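PDB 2R0T: pyridoxamine 5-phosphate-dependent dehydrase from Escherichia coli, which removes the C3'-hydroxyl group from GDP-4-keto-6-deoxy-D-mannose by a pyridoxal phosphate-dependent combined transamination and deoxygenation, on the route to L-colitose. Local coordinates for residues Gln22-Ser27 against Leu254-Ala259; Ile157-Asn162 against Gly179-Phe184; Ile214-Trp219 against Asn250-Glu255. The protein carries 1 engineered substitution. One frame throughout, in Å; residues are numbered along the deposited sequence.

Contact 1. Residues Gln22-Ser27 against Leu254-Ala259; sequences QSVLDS and LEMSGA
Val24, near the end of helix 15-27, packs on Met256 and Ala259 in the first turns of helix 255-286, a helix pair running roughly antiparallel beside the subunit interface. The short axes are 9.5 Å apart at closest approach and their directions differ by 141°. No hydrogen bond links the two segments, and the contact is purely apolar. Val24 straddles the facing turn with its two methyls: CG1, anti to the backbone N (chi1 163°), meets Met256 CE at 3.6 Å, while CG2 goes to Ala259 CB at 3.7 Å. The thioether chain of Met256 bends at its last torsion (chi3 -105°), which swings CE over to the other helix, where it also reaches Leu25 CD2 at 4.0 Å. On the first helix, Val24 O accepts both Ser27 N and Ser27 OG, the hydroxyl at 2.6 Å. Glu255 comes near Val24 CG2 through its carbonyl carbon; its carboxylate receives Gly33 N, Tyr35 N and Val36 N, tying the start of helix 255-286 to that of helix 34-47. Tyr35 also packs on Val24 and Ala259. Leu25 touches Ile21, and Met256 touches Met256, of the second subunit. Such apolar packing of an N-terminal helix on a long helix at the dimer interface fits the aspartate aminotransferase fold to which this family belongs.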
loop_
_atom_site.group_PDB
_atom_site.type_symbol
_atom_site.label_atom_id
_atom_site.label_comp_id
_atom_site.label_asym_id
_atom_site.label_seq_id
_atom_site.Cartn_x
_atom_site.Cartn_y
_atom_site.Cartn_z
ATOM N N GLN A 22 11.562 -4.386 20.922
ATOM C CA GLN A 22 11.655 -5.559 21.788
ATOM C C GLN A 22 10.285 -5.933 22.358
ATOM O O GLN A 22 9.861 -7.084 22.282
ATOM C CB GLN A 22 12.626 -5.276 22.928
ATOM C CG GLN A 22 13.973 -5.887 22.658
ATOM C CD GLN A 22 13.866 -7.282 22.049
ATOM O OE1 GLN A 22 12.894 -8.018 22.269
ATOM N NE2 GLN A 22 14.885 -7.654 21.280
ATOM N N SER A 23 9.597 -4.917 22.884
ATOM C CA SER A 23 8.260 -5.028 23.431
ATOM C C SER A 23 7.387 -5.741 22.421
ATOM O O SER A 23 6.638 -6.645 22.756
ATOM C CB SER A 23 7.712 -3.622 23.666
ATOM O OG SER A 23 8.636 -2.908 24.473
ATOM N N VAL A 24 7.496 -5.323 21.171
ATOM C CA VAL A 24 6.701 -5.912 20.125
ATOM C C VAL A 24 7.128 -7.359 19.868
ATOM O O VAL A 24 6.287 -8.265 19.819
ATOM C CB VAL A 24 6.698 -5.015 18.899
ATOM C CG1 VAL A 24 6.233 -5.760 17.692
ATOM C CG2 VAL A 24 5.759 -3.899 19.147
ATOM N N LEU A 25 8.433 -7.593 19.798
ATOM C CA LEU A 25 8.946 -8.948 19.594
ATOM C C LEU A 25 8.364 -9.870 20.663
ATOM O O LEU A 25 7.786 -10.927 20.386
ATOM C CB LEU A 25 10.482 -8.953 19.725
ATOM C CG LEU A 25 11.369 -8.411 18.590
ATOM C CD1 LEU A 25 12.830 -8.822 18.661
ATOM C CD2 LEU A 25 10.859 -8.809 17.247
ATOM N N ASP A 26 8.536 -9.435 21.900
ATOM C CA ASP A 26 8.103 -10.202 23.049
ATOM C C ASP A 26 6.612 -10.484 23.085
ATOM O O ASP A 26 6.180 -11.424 23.745
ATOM C CB ASP A 26 8.525 -9.498 24.328
ATOM C CG ASP A 26 10.015 -9.594 24.574
ATOM O OD1 ASP A 26 10.708 -10.423 23.917
ATOM O OD2 ASP A 26 10.471 -8.829 25.450
ATOM N N SER A 27 5.827 -9.646 22.414
ATOM C CA SER A 27 4.378 -9.850 22.407
ATOM C C SER A 27 3.966 -10.976 21.423
ATOM O O SER A 27 2.959 -11.695 21.623
ATOM C CB SER A 27 3.642 -8.538 22.077
ATOM O OG SER A 27 3.920 -8.019 20.778
ATOM N N LEU A 254 2.503 -1.958 10.320
ATOM C CA LEU A 254 2.940 -3.033 11.204
ATOM C C LEU A 254 2.926 -2.573 12.672
ATOM O O LEU A 254 3.150 -1.395 12.996
ATOM C CB LEU A 254 4.338 -3.454 10.800
ATOM C CG LEU A 254 4.394 -4.138 9.438
ATOM C CD1 LEU A 254 5.854 -4.358 9.217
ATOM C CD2 LEU A 254 3.620 -5.468 9.507
ATOM N N GLU A 255 2.640 -3.506 13.570
ATOM C CA GLU A 255 2.557 -3.182 14.993
ATOM C C GLU A 255 3.767 -2.327 15.476
ATOM O O GLU A 255 3.611 -1.254 16.082
ATOM C CB GLU A 255 2.338 -4.511 15.732
ATOM C CG GLU A 255 1.704 -4.514 17.091
ATOM C CD GLU A 255 0.554 -3.553 17.255
ATOM O OE1 GLU A 255 0.144 -2.944 16.254
ATOM O OE2 GLU A 255 0.087 -3.376 18.407
ATOM N N MET A 256 4.960 -2.787 15.099
ATOM C CA MET A 256 6.261 -2.191 15.361
ATOM C C MET A 256 6.354 -0.721 15.023
ATOM O O MET A 256 7.139 -0.001 15.656
ATOM C CB MET A 256 7.290 -2.880 14.472
ATOM C CG MET A 256 8.540 -3.273 15.154
ATOM S SD MET A 256 9.229 -4.668 14.177
ATOM C CE MET A 256 8.853 -5.975 15.208
ATOM N N SER A 257 5.726 -0.317 13.919
ATOM C CA SER A 257 5.742 1.105 13.564
ATOM C C SER A 257 4.816 1.872 14.525
ATOM O O SER A 257 5.027 3.056 14.801
ATOM C CB SER A 257 5.279 1.324 12.112
ATOM O OG SER A 257 6.088 0.580 11.216
ATOM N N GLY A 258 3.771 1.220 15.007
ATOM C CA GLY A 258 2.838 1.860 15.941
ATOM C C GLY A 258 3.553 2.118 17.256
ATOM O O GLY A 258 3.588 3.239 17.766
ATOM N N ALA A 259 4.155 1.063 17.803
ATOM C CA ALA A 259 4.975 1.150 19.010
ATOM C C ALA A 259 6.086 2.191 18.889
ATOM O O ALA A 259 6.303 3.006 19.792
ATOM C CB ALA A 259 5.595 -0.243 19.347
#

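Contact 2. Residues Ile157-Asn162 against Gly179-Phe184; sequences ILLEDN and GLMGTF. With PGU (N-({3-hydroxy-2-methyl-5-[(phosphonooxy)methyl]pyridin-4-yl}methyl)-L-glutamic acid), chain C.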
loop_
_atom_site.group_PDB
_atom_site.type_symbol
_atom_site.label_atom_id
_atom_site.label_comp_id
_atom_site.label_asym_id
_atom_site.label_seq_id
_atom_site.Cartn_x
_atom_site.Cartn_y
_atom_site.Cartn_z
ATOM N N ILE A 157 -14.520 21.069 -1.111
ATOM C CA ILE A 157 -13.788 20.436 -0.021
ATOM C C ILE A 157 -12.311 20.860 0.112
ATOM O O ILE A 157 -11.591 21.095 -0.854
ATOM C CB ILE A 157 -13.864 18.926 -0.111
ATOM C CG1 ILE A 157 -15.319 18.499 -0.371
ATOM C CG2 ILE A 157 -13.230 18.309 1.122
ATOM C CD1 ILE A 157 -15.673 18.252 -1.819
ATOM N N LEU A 158 -11.856 20.990 1.346
ATOM C CA LEU A 158 -10.475 21.378 1.558
ATOM C C LEU A 158 -9.695 20.161 2.088
ATOM O O LEU A 158 -10.141 19.461 2.979
ATOM C CB LEU A 158 -10.400 22.567 2.509
ATOM C CG LEU A 158 -8.945 22.860 2.853
ATOM C CD1 LEU A 158 -8.248 23.498 1.663
ATOM C CD2 LEU A 158 -8.928 23.756 4.038
ATOM N N LEU A 159 -8.526 19.910 1.526
ATOM C CA LEU A 159 -7.790 18.728 1.936
ATOM C C LEU A 159 -6.379 19.184 2.164
ATOM O O LEU A 159 -5.997 20.183 1.588
ATOM C CB LEU A 159 -7.753 17.752 0.765
ATOM C CG LEU A 159 -9.092 17.144 0.379
ATOM C CD1 LEU A 159 -8.878 16.128 -0.697
ATOM C CD2 LEU A 159 -9.601 16.370 1.536
ATOM N N GLU A 160 -5.605 18.476 2.985
ATOM C CA GLU A 160 -4.209 18.843 3.182
ATOM C C GLU A 160 -3.289 17.650 3.069
ATOM O O GLU A 160 -3.481 16.674 3.816
ATOM C CB GLU A 160 -3.940 19.373 4.614
ATOM C CG GLU A 160 -4.681 20.668 5.014
ATOM C CD GLU A 160 -4.419 21.044 6.472
ATOM O OE1 GLU A 160 -3.263 21.471 6.770
ATOM O OE2 GLU A 160 -5.330 20.850 7.322
ATOM N N ASP A 161 -2.238 17.778 2.244
ATOM C CA ASP A 161 -1.107 16.841 2.314
ATOM C C ASP A 161 -0.116 17.567 3.295
ATOM O O ASP A 161 0.452 18.644 3.011
ATOM C CB ASP A 161 -0.456 16.573 0.970
ATOM C CG ASP A 161 0.779 15.693 1.092
ATOM O OD1 ASP A 161 1.334 15.462 2.186
ATOM O OD2 ASP A 161 1.241 15.266 0.030
ATOM N N ASN A 162 -0.006 17.027 4.504
ATOM C CA ASN A 162 0.846 17.617 5.533
ATOM C C ASN A 162 2.035 16.699 5.751
ATOM O O ASN A 162 2.510 16.548 6.878
ATOM C CB ASN A 162 0.068 17.753 6.848
ATOM C CG ASN A 162 0.610 18.837 7.692
ATOM O OD1 ASN A 162 0.890 19.936 7.200
ATOM N ND2 ASN A 162 0.841 18.522 8.977
ATOM N N GLY A 179 -8.157 20.733 6.855
ATOM C CA GLY A 179 -9.011 20.148 5.819
ATOM C C GLY A 179 -10.049 19.129 6.324
ATOM O O GLY A 179 -10.009 18.726 7.478
ATOM N N LEU A 180 -10.906 18.622 5.444
ATOM C CA LEU A 180 -11.801 17.543 5.871
ATOM C C LEU A 180 -10.948 16.347 6.359
ATOM O O LEU A 180 -11.350 15.568 7.237
ATOM C CB LEU A 180 -12.753 17.126 4.730
ATOM C CG LEU A 180 -13.622 15.908 5.090
ATOM C CD1 LEU A 180 -14.784 16.169 6.102
ATOM C CD2 LEU A 180 -14.142 15.323 3.810
ATOM N N MET A 181 -9.788 16.185 5.725
ATOM C CA MET A 181 -8.777 15.190 6.058
ATOM C C MET A 181 -7.451 15.886 5.882
ATOM O O MET A 181 -7.357 16.900 5.160
ATOM C CB MET A 181 -8.799 13.959 5.155
ATOM C CG MET A 181 -9.831 12.975 5.591
ATOM S SD MET A 181 -10.106 11.742 4.326
ATOM C CE MET A 181 -11.182 12.506 3.106
ATOM N N GLY A 182 -6.440 15.360 6.583
ATOM C CA GLY A 182 -5.107 15.906 6.478
ATOM C C GLY A 182 -4.258 14.646 6.511
ATOM O O GLY A 182 -4.552 13.778 7.321
ATOM N N THR A 183 -3.224 14.527 5.674
ATOM C CA THR A 183 -2.351 13.323 5.770
ATOM C C THR A 183 -0.947 13.625 6.389
ATOM O O THR A 183 -0.420 14.754 6.289
ATOM C CB THR A 183 -2.209 12.608 4.397
ATOM O OG1 THR A 183 -1.654 13.540 3.473
ATOM C CG2 THR A 183 -3.545 12.075 3.861
ATOM N N PHE A 184 -0.315 12.622 7.016
ATOM C CA PHE A 184 1.034 12.765 7.616
ATOM C C PHE A 184 1.920 11.601 7.211
ATOM O O PHE A 184 1.438 10.475 6.910
ATOM C CB PHE A 184 1.004 12.751 9.162
ATOM C CG PHE A 184 0.263 13.922 9.769
ATOM C CD1 PHE A 184 -1.128 14.012 9.682
ATOM C CD2 PHE A 184 0.959 14.936 10.417
ATOM C CE1 PHE A 184 -1.824 15.103 10.231
ATOM C CE2 PHE A 184 0.294 16.036 10.962
ATOM C CZ PHE A 184 -1.098 16.107 10.865
HETATM N N1 PGU C . 3.404 13.891 0.413
HETATM C C2 PGU C . 4.342 14.789 0.607
HETATM C C2A PGU C . 3.959 16.230 0.392
HETATM C C3 PGU C . 5.653 14.396 0.991
HETATM O O3 PGU C . 6.644 15.288 1.203
HETATM C C4 PGU C . 5.972 13.031 1.122
HETATM C C4A PGU C . 7.378 12.598 1.469
HETATM C C5 PGU C . 4.935 12.111 0.840
HETATM C C6 PGU C . 3.666 12.577 0.523
HETATM C C5A PGU C . 5.193 10.631 0.856
HETATM O O4P PGU C . 5.048 10.118 2.126
HETATM P P PGU C . 5.816 8.750 2.215
HETATM O O1P PGU C . 5.631 8.269 3.727
HETATM O O2P PGU C . 7.340 8.971 1.885
HETATM O O3P PGU C . 5.285 7.752 1.128
HETATM N N PGU C . 8.279 12.811 0.311
HETATM C CA PGU C . 9.627 12.190 0.527
HETATM C CB PGU C . 9.680 10.848 -0.236
HETATM C CG PGU C . 10.574 9.896 0.530
HETATM C CD PGU C . 10.185 8.462 0.214
HETATM O OE1 PGU C . 11.024 7.720 -0.396
HETATM O OE2 PGU C . 9.019 7.997 0.578
HETATM C C PGU C . 10.723 13.126 -0.044
HETATM O O PGU C . 11.869 12.644 -0.360
HETATM O OXT PGU C . 10.476 14.379 -0.238
#
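Glu160 and Gly182 pair in parallel on neighbouring strands of the large mixed sheet, and the glutamate side chain runs back along the second strand to the turn that precedes it. Its CB lies 4.1 Å from Gly182 CA. Beyond it, CG passes 3.9 Å from Gly179 N, and with the chain extended there (chi2 176°) CD reaches the same nitrogen. At the tip, OE2 accepts Gly179 N at 2.9 Å on its anti side, 17° out of the carboxylate plane, while OE1 takes Gly176 N and Asn136 ND2. Several bonds thus hold this buried carboxylate and pin the loop entering strand 181-185. The backbone ladder starts at Leu180 N to Leu158 O (2.7 Å), continues with Glu160 N to Met181 O (3.2 Å) and Thr183 N to Glu160 O (2.9 Å), and ends at Asn162 N to Thr183 O.

On the other side of the sheet, Asp161 OD2 lies 2.6 Å from the pyridine nitrogen N1 of the bound PGU, the aspartate-to-pyridine pairing familiar from fold-type I PLP enzymes. Thr93 OG1 and Asn62 ND2 bond to OD2, and Cys163 N to OD1, so second-shell groups fix its orientation. Asn162 lies alongside Phe184, its amide nearly perpendicular to the ring (83°) and ND2 3.2 Å from CE2; Asn136 holds its OD1.

Strand 129-135 flanks the first strand and antiparallel strand 198-202 the second. Helix 58-68 covers the Leu159, Met181 and Thr183 side, whereas the ring of Phe184 meets Phe43 and Phe47 of helix 34-47.

Contact 3. Residues Ile214-Trp219 against Asn250-Glu255; sequences IRAHGW and NVRPLE. With PGU (N-({3-hydroxy-2-methyl-5-[(phosphonooxy)methyl]pyridin-4-yl}methyl)-L-glutamic acid), chain D.
Ala216 and Asn250 form a lone backbone bridge between two loops that build part of a pyridoxal phosphate site at the dimer interface; a type I' beta turn, Ala216 to Trp219, carries His217 to the ligand. The backbone bond across the loops is Val251 N to Arg215 O, 2.8 Å long and nearly straight at 171°.

Apolar contacts join the same residues. Ala216 CB touches Arg252 CG at 3.9 Å, and the aliphatic part of Arg215 lies along Val251 and Pro253.

Among the polar groups, the Arg215 guanidinium forms a salt bridge with Glu40 and Trp219 NE1 bonds to Asn222. The others converge on PGU, which is also hydrogen-bonded by Gly58, Ser59 and Ser185 of the second subunit. Asn250 ND2 donates to phosphate oxygen O3P at 2.8 Å and also to Glu196 of the second subunit. Arg252 faces the glutamate side-chain carboxylate of PGU in the plane of its guanidinium: NH1 bonds OE2 at 2.9 Å, with an angle of 163° at the hydrogen, and NH2 meets OE1 in a bond whose very short length is doubtful. NE salt-bridges Glu196 of the second subunit, so the group is gripped at both ends and probably cannot rotate easily.

Between the flat groups, Ala216 O and His217 CD2 rest over one face of the Trp219 indole. The His217 ring stands at 70° to the Arg252 guanidinium, with NE2 over its face. That NE2 lies 3.3 Å from Arg252 NH1 at an angle too poor for a bond, and gives instead a weak hydrogen bond to PGU OE1 at 2.9 Å.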
loop_
_atom_site.group_PDB
_atom_site.type_symbol
_atom_site.label_atom_id
_atom_site.label_comp_id
_atom_site.label_asym_id
_atom_site.label_seq_id
_atom_site.Cartn_x
_atom_site.Cartn_y
_atom_site.Cartn_z
ATOM N N ILE A 214 -11.512 0.702 4.077
ATOM C CA ILE A 214 -10.728 0.552 2.855
ATOM C C ILE A 214 -9.249 0.361 3.132
ATOM O O ILE A 214 -8.476 0.002 2.248
ATOM C CB ILE A 214 -11.004 1.674 1.842
ATOM C CG1 ILE A 214 -10.616 3.045 2.431
ATOM C CG2 ILE A 214 -12.430 1.512 1.285
ATOM C CD1 ILE A 214 -10.674 4.247 1.448
ATOM N N ARG A 215 -8.855 0.570 4.394
ATOM C CA ARG A 215 -7.439 0.352 4.798
ATOM C C ARG A 215 -7.135 -1.133 4.825
ATOM O O ARG A 215 -5.992 -1.563 4.692
ATOM C CB ARG A 215 -7.099 0.920 6.201
ATOM C CG ARG A 215 -5.778 0.358 6.855
ATOM C CD ARG A 215 -5.483 0.992 8.228
ATOM N NE ARG A 215 -6.318 0.498 9.337
ATOM C CZ ARG A 215 -6.264 0.921 10.603
ATOM N NH1 ARG A 215 -5.370 1.837 10.983
ATOM N NH2 ARG A 215 -7.114 0.412 11.499
ATOM N N ALA A 216 -8.159 -1.944 4.994
ATOM C CA ALA A 216 -7.850 -3.335 5.130
ATOM C C ALA A 216 -8.893 -4.203 4.543
ATOM O O ALA A 216 -9.787 -4.577 5.280
ATOM C CB ALA A 216 -7.768 -3.680 6.628
ATOM N N HIS A 217 -8.724 -4.590 3.285
ATOM C CA HIS A 217 -9.578 -5.565 2.643
ATOM C C HIS A 217 -11.018 -5.213 2.338
ATOM O O HIS A 217 -11.728 -6.075 1.787
ATOM C CB HIS A 217 -9.516 -6.893 3.426
ATOM C CG HIS A 217 -8.110 -7.364 3.680
ATOM N ND1 HIS A 217 -7.279 -7.778 2.665
ATOM C CD2 HIS A 217 -7.385 -7.470 4.821
ATOM C CE1 HIS A 217 -6.094 -8.091 3.159
ATOM N NE2 HIS A 217 -6.134 -7.926 4.468
ATOM N N GLY A 218 -11.448 -3.975 2.657
ATOM C CA GLY A 218 -12.851 -3.558 2.405
ATOM C C GLY A 218 -13.847 -4.263 3.346
ATOM O O GLY A 218 -15.050 -4.268 3.089
ATOM N N TRP A 219 -13.329 -4.874 4.412
ATOM C CA TRP A 219 -14.128 -5.582 5.417
ATOM C C TRP A 219 -14.625 -4.744 6.592
ATOM O O TRP A 219 -14.376 -3.527 6.711
ATOM C CB TRP A 219 -13.397 -6.799 5.959
ATOM C CG TRP A 219 -12.225 -6.483 6.892
ATOM C CD1 TRP A 219 -12.027 -5.355 7.694
ATOM C CD2 TRP A 219 -11.111 -7.341 7.139
ATOM N NE1 TRP A 219 -10.840 -5.467 8.384
ATOM C CE2 TRP A 219 -10.268 -6.680 8.079
ATOM C CE3 TRP A 219 -10.749 -8.619 6.665
ATOM C CZ2 TRP A 219 -9.063 -7.235 8.503
ATOM C CZ3 TRP A 219 -9.570 -9.181 7.120
ATOM C CH2 TRP A 219 -8.729 -8.473 8.009
ATOM N N ASN A 250 -5.153 -3.316 1.261
ATOM C CA ASN A 250 -4.568 -3.767 2.524
ATOM C C ASN A 250 -3.336 -2.855 2.634
ATOM O O ASN A 250 -2.358 -3.030 1.906
ATOM C CB ASN A 250 -4.175 -5.243 2.582
ATOM C CG ASN A 250 -3.234 -5.514 3.710
ATOM O OD1 ASN A 250 -2.928 -4.608 4.467
ATOM N ND2 ASN A 250 -2.733 -6.726 3.811
ATOM N N VAL A 251 -3.491 -1.763 3.373
ATOM C CA VAL A 251 -2.427 -0.756 3.638
ATOM C C VAL A 251 -2.190 -0.541 5.146
ATOM O O VAL A 251 -1.843 0.540 5.631
ATOM C CB VAL A 251 -2.569 0.583 2.890
ATOM C CG1 VAL A 251 -2.499 0.317 1.403
ATOM C CG2 VAL A 251 -3.800 1.407 3.296
ATOM N N ARG A 252 -2.384 -1.632 5.874
ATOM C CA ARG A 252 -2.196 -1.704 7.318
ATOM C C ARG A 252 -0.724 -1.475 7.631
ATOM O O ARG A 252 0.181 -2.012 6.915
ATOM C CB ARG A 252 -2.547 -3.125 7.830
ATOM C CG ARG A 252 -3.980 -3.643 7.545
ATOM C CD ARG A 252 -4.279 -5.034 8.206
ATOM N NE ARG A 252 -3.477 -6.118 7.626
ATOM C CZ ARG A 252 -3.925 -7.323 7.293
ATOM N NH1 ARG A 252 -5.183 -7.617 7.576
ATOM N NH2 ARG A 252 -3.113 -8.226 6.722
ATOM N N PRO A 253 -0.502 -0.738 8.725
ATOM C CA PRO A 253 0.863 -0.523 9.255
ATOM C C PRO A 253 1.206 -1.711 10.159
ATOM O O PRO A 253 0.313 -2.405 10.673
ATOM C CB PRO A 253 0.742 0.729 10.134
ATOM C CG PRO A 253 -0.788 1.011 10.296
ATOM C CD PRO A 253 -1.548 -0.035 9.517
ATOM N N LEU A 254 2.503 -1.958 10.320
ATOM C CA LEU A 254 2.940 -3.033 11.204
ATOM C C LEU A 254 2.926 -2.573 12.672
ATOM O O LEU A 254 3.150 -1.395 12.996
ATOM C CB LEU A 254 4.338 -3.454 10.800
ATOM C CG LEU A 254 4.394 -4.138 9.438
ATOM C CD1 LEU A 254 5.854 -4.358 9.217
ATOM C CD2 LEU A 254 3.620 -5.468 9.507
ATOM N N GLU A 255 2.640 -3.506 13.570
ATOM C CA GLU A 255 2.557 -3.182 14.993
ATOM C C GLU A 255 3.767 -2.327 15.476
ATOM O O GLU A 255 3.611 -1.254 16.082
ATOM C CB GLU A 255 2.338 -4.511 15.732
ATOM C CG GLU A 255 1.704 -4.514 17.091
ATOM C CD GLU A 255 0.554 -3.553 17.255
ATOM O OE1 GLU A 255 0.144 -2.944 16.254
ATOM O OE2 GLU A 255 0.087 -3.376 18.407
HETATM N N1 PGU D . -5.150 -13.164 -2.276
HETATM C C2 PGU D . -5.399 -14.372 -1.808
HETATM C C2A PGU D . -5.894 -15.438 -2.747
HETATM C C3 PGU D . -5.211 -14.724 -0.470
HETATM O O3 PGU D . -5.452 -15.983 -0.058
HETATM C C4 PGU D . -4.763 -13.806 0.469
HETATM C C4A PGU D . -4.531 -14.263 1.942
HETATM C C5 PGU D . -4.596 -12.469 -0.088
HETATM C C6 PGU D . -4.772 -12.216 -1.445
HETATM C C5A PGU D . -4.202 -11.255 0.722
HETATM O O4P PGU D . -2.798 -11.048 0.617
HETATM P P PGU D . -2.294 -10.289 1.948
HETATM O O1P PGU D . -0.716 -10.606 2.061
HETATM O O2P PGU D . -3.106 -10.874 3.223
HETATM O O3P PGU D . -2.608 -8.736 1.795
HETATM N N PGU D . -5.784 -14.047 2.709
HETATM C CA PGU D . -5.622 -14.029 3.998
HETATM C CB PGU D . -5.885 -12.594 4.499
HETATM C CG PGU D . -4.823 -12.221 5.526
HETATM C CD PGU D . -4.897 -10.718 5.802
HETATM O OE1 PGU D . -4.096 -9.917 5.196
HETATM O OE2 PGU D . -5.746 -10.269 6.648
HETATM C C PGU D . -6.701 -14.936 4.575
HETATM O O PGU D . -7.074 -14.801 5.790
HETATM O OXT PGU D . -7.281 -15.787 3.809
#

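In the fold
All three contacts are buried, yet only contact 2 is near the middle of the chain, its centre about 8 Å from the chain centre; the centres of contacts 1 and 3 lie about 25 and 20 Å from it, where the second subunit covers them. Those two share Leu254 and Glu255: residues 250-255 lead from the ligand loop straight into helix 255-286. Contact 1 is methyl packing without polar bonds across it, contact 2 a backbone ladder between strands, contact 3 charged and amide groups set on loops. Contacts 2 and 3 serve different PGU molecules: Asp161 meets one, while Arg252 and Asn250 reach the other, so each site combines contact 2 of one subunit with contact 3 of its partner.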